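Side-chain contact in putative uncharacterized protein (Lodderomyces elongisporus, PDB 4IVF), which is a glutathione S-transferase homologue that binds two glutathione molecules per subunit and may catalyse glutathione-dependent reactions: residues 176-181 and 202-207. Sequence-based numbering, arbitrary orientation.
Sequences VADFAL and GKWYDS
The indole of W204 reaches from helix 199-209 to helix 176-185, meeting D178 with its polar edge and L181 with the far corner of its benzo ring. In W204, CG lies anti to the backbone N (chi1 164°), and the ring extends across between backbones whose CA atoms, at D178 and W204, are 9.1 Å apart. NE1 of W204 donates to OD2 of D178 at 3.0 Å, bent to 153° at the proton and received on the anti lone pair, with the oxygen slightly tilted from the indole plane. The carboxylate is turned 38° against that plane. One turn on, CD2 of L181 approaches CH2 of W204 obliquely at 3.5 Å, while Y151 and F154 of helix 137-159 also touch the leucine. D178 has further duties: OD1 accepts the backbone N-H of T175, just ahead of the helix, consistent with the N-capping box (S/T-X-X-D) known from GST C-terminal domains, and OD2 also takes that of L169. The contact thus exemplifies how several N-H donors pay for burying a carboxylate: three converge here, probably stabilising the anion and fixing its rotation, and tie the start of helix 176-185 to a preceding loop and a neighbouring helix.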
loop_
_atom_site.group_PDB
_atom_site.type_symbol
_atom_site.label_atom_id
_atom_site.label_comp_id
_atom_site.label_asym_id
_atom_site.label_seq_id
_atom_site.Cartn_x
_atom_site.Cartn_y
_atom_site.Cartn_z
ATOM N N VAL F 176 -8.501 -1.958 -10.527
ATOM C CA VAL F 176 -8.576 -1.414 -9.174
ATOM C C VAL F 176 -7.557 -0.285 -9.008
ATOM O O VAL F 176 -7.726 0.595 -8.173
ATOM C CB VAL F 176 -8.351 -2.501 -8.076
ATOM C CG1 VAL F 176 -9.530 -3.464 -8.004
ATOM C CG2 VAL F 176 -7.059 -3.265 -8.320
ATOM N N ALA F 177 -6.497 -0.309 -9.808
ATOM C CA ALA F 177 -5.492 0.736 -9.702
ATOM C C ALA F 177 -6.092 2.090 -10.092
ATOM O O ALA F 177 -5.874 3.087 -9.414
ATOM C CB ALA F 177 -4.267 0.405 -10.546
ATOM N N ASP F 178 -6.870 2.118 -11.167
ATOM C CA ASP F 178 -7.555 3.348 -11.566
ATOM C C ASP F 178 -8.565 3.789 -10.503
ATOM O O ASP F 178 -8.650 4.963 -10.153
ATOM C CB ASP F 178 -8.275 3.162 -12.904
ATOM C CG ASP F 178 -7.349 2.693 -14.006
ATOM O OD1 ASP F 178 -7.127 1.471 -14.126
ATOM O OD2 ASP F 178 -6.838 3.548 -14.753
ATOM N N PHE F 179 -9.346 2.848 -9.997
ATOM C CA PHE F 179 -10.371 3.217 -9.035
ATOM C C PHE F 179 -9.770 3.705 -7.728
ATOM O O PHE F 179 -10.299 4.618 -7.111
ATOM C CB PHE F 179 -11.379 2.089 -8.861
ATOM C CG PHE F 179 -12.167 1.814 -10.110
ATOM C CD1 PHE F 179 -13.025 2.776 -10.620
ATOM C CD2 PHE F 179 -12.021 0.619 -10.797
ATOM C CE1 PHE F 179 -13.747 2.550 -11.779
ATOM C CE2 PHE F 179 -12.729 0.382 -11.954
ATOM C CZ PHE F 179 -13.600 1.355 -12.455
ATOM N N ALA F 180 -8.638 3.131 -7.342
ATOM C CA ALA F 180 -7.881 3.600 -6.181
ATOM C C ALA F 180 -7.430 5.043 -6.341
ATOM O O ALA F 180 -7.625 5.866 -5.440
ATOM C CB ALA F 180 -6.672 2.697 -5.921
ATOM N N LEU F 181 -6.807 5.348 -7.477
ATOM C CA LEU F 181 -6.308 6.699 -7.725
ATOM C C LEU F 181 -7.461 7.714 -7.752
ATOM O O LEU F 181 -7.349 8.839 -7.247
ATOM C CB LEU F 181 -5.509 6.743 -9.041
ATOM C CG LEU F 181 -4.951 8.130 -9.393
ATOM C CD1 LEU F 181 -3.959 8.586 -8.343
ATOM C CD2 LEU F 181 -4.324 8.153 -10.778
ATOM N N GLY F 202 -6.191 14.373 -16.859
ATOM C CA GLY F 202 -7.396 15.152 -17.066
ATOM C C GLY F 202 -8.451 14.441 -17.891
ATOM O O GLY F 202 -9.624 14.496 -17.560
ATOM N N LYS F 203 -8.047 13.777 -18.974
ATOM C CA LYS F 203 -8.995 13.045 -19.823
ATOM C C LYS F 203 -9.473 11.767 -19.139
ATOM O O LYS F 203 -10.656 11.416 -19.187
ATOM C CB LYS F 203 -8.350 12.684 -21.169
ATOM C CG LYS F 203 -8.084 13.848 -22.101
ATOM C CD LYS F 203 -7.122 13.428 -23.214
ATOM C CE LYS F 203 -7.234 14.324 -24.443
ATOM N NZ LYS F 203 -7.589 13.566 -25.699
ATOM N N TRP F 204 -8.525 11.068 -18.530
ATOM C CA TRP F 204 -8.792 9.865 -17.757
ATOM C C TRP F 204 -9.788 10.185 -16.634
ATOM O O TRP F 204 -10.799 9.489 -16.459
ATOM C CB TRP F 204 -7.460 9.339 -17.207
ATOM C CG TRP F 204 -7.539 8.336 -16.084
ATOM C CD1 TRP F 204 -7.564 6.982 -16.198
ATOM C CD2 TRP F 204 -7.548 8.621 -14.679
ATOM N NE1 TRP F 204 -7.608 6.401 -14.954
ATOM C CE2 TRP F 204 -7.605 7.386 -14.004
ATOM C CE3 TRP F 204 -7.530 9.807 -13.925
ATOM C CZ2 TRP F 204 -7.644 7.295 -12.609
ATOM C CZ3 TRP F 204 -7.582 9.712 -12.538
ATOM C CH2 TRP F 204 -7.627 8.466 -11.898
ATOM N N TYR F 205 -9.517 11.262 -15.903
ATOM C CA TYR F 205 -10.412 11.711 -14.837
ATOM C C TYR F 205 -11.810 12.055 -15.363
ATOM O O TYR F 205 -12.821 11.592 -14.824
ATOM C CB TYR F 205 -9.804 12.917 -14.107
ATOM C CG TYR F 205 -10.603 13.380 -12.894
ATOM C CD1 TYR F 205 -10.613 12.637 -11.720
ATOM C CD2 TYR F 205 -11.335 14.553 -12.927
ATOM C CE1 TYR F 205 -11.333 13.049 -10.613
ATOM C CE2 TYR F 205 -12.044 14.977 -11.831
ATOM C CZ TYR F 205 -12.049 14.212 -10.673
ATOM O OH TYR F 205 -12.764 14.627 -9.579
ATOM N N ASP F 206 -11.861 12.861 -16.420
ATOM C CA ASP F 206 -13.138 13.274 -17.004
ATOM C C ASP F 206 -13.942 12.068 -17.496
ATOM O O ASP F 206 -15.174 12.041 -17.384
ATOM C CB ASP F 206 -12.943 14.278 -18.160
ATOM C CG ASP F 206 -12.329 15.602 -17.707
ATOM O OD1 ASP F 206 -12.422 15.939 -16.502
ATOM O OD2 ASP F 206 -11.751 16.310 -18.569
ATOM N N SER F 207 -13.242 11.085 -18.053
ATOM C CA SER F 207 -13.892 9.869 -18.540
ATOM C C SER F 207 -14.546 9.065 -17.415
ATOM O O SER F 207 -15.672 8.575 -17.558
ATOM C CB SER F 207 -12.891 8.995 -19.290
ATOM O OG SER F 207 -12.623 9.541 -20.565
#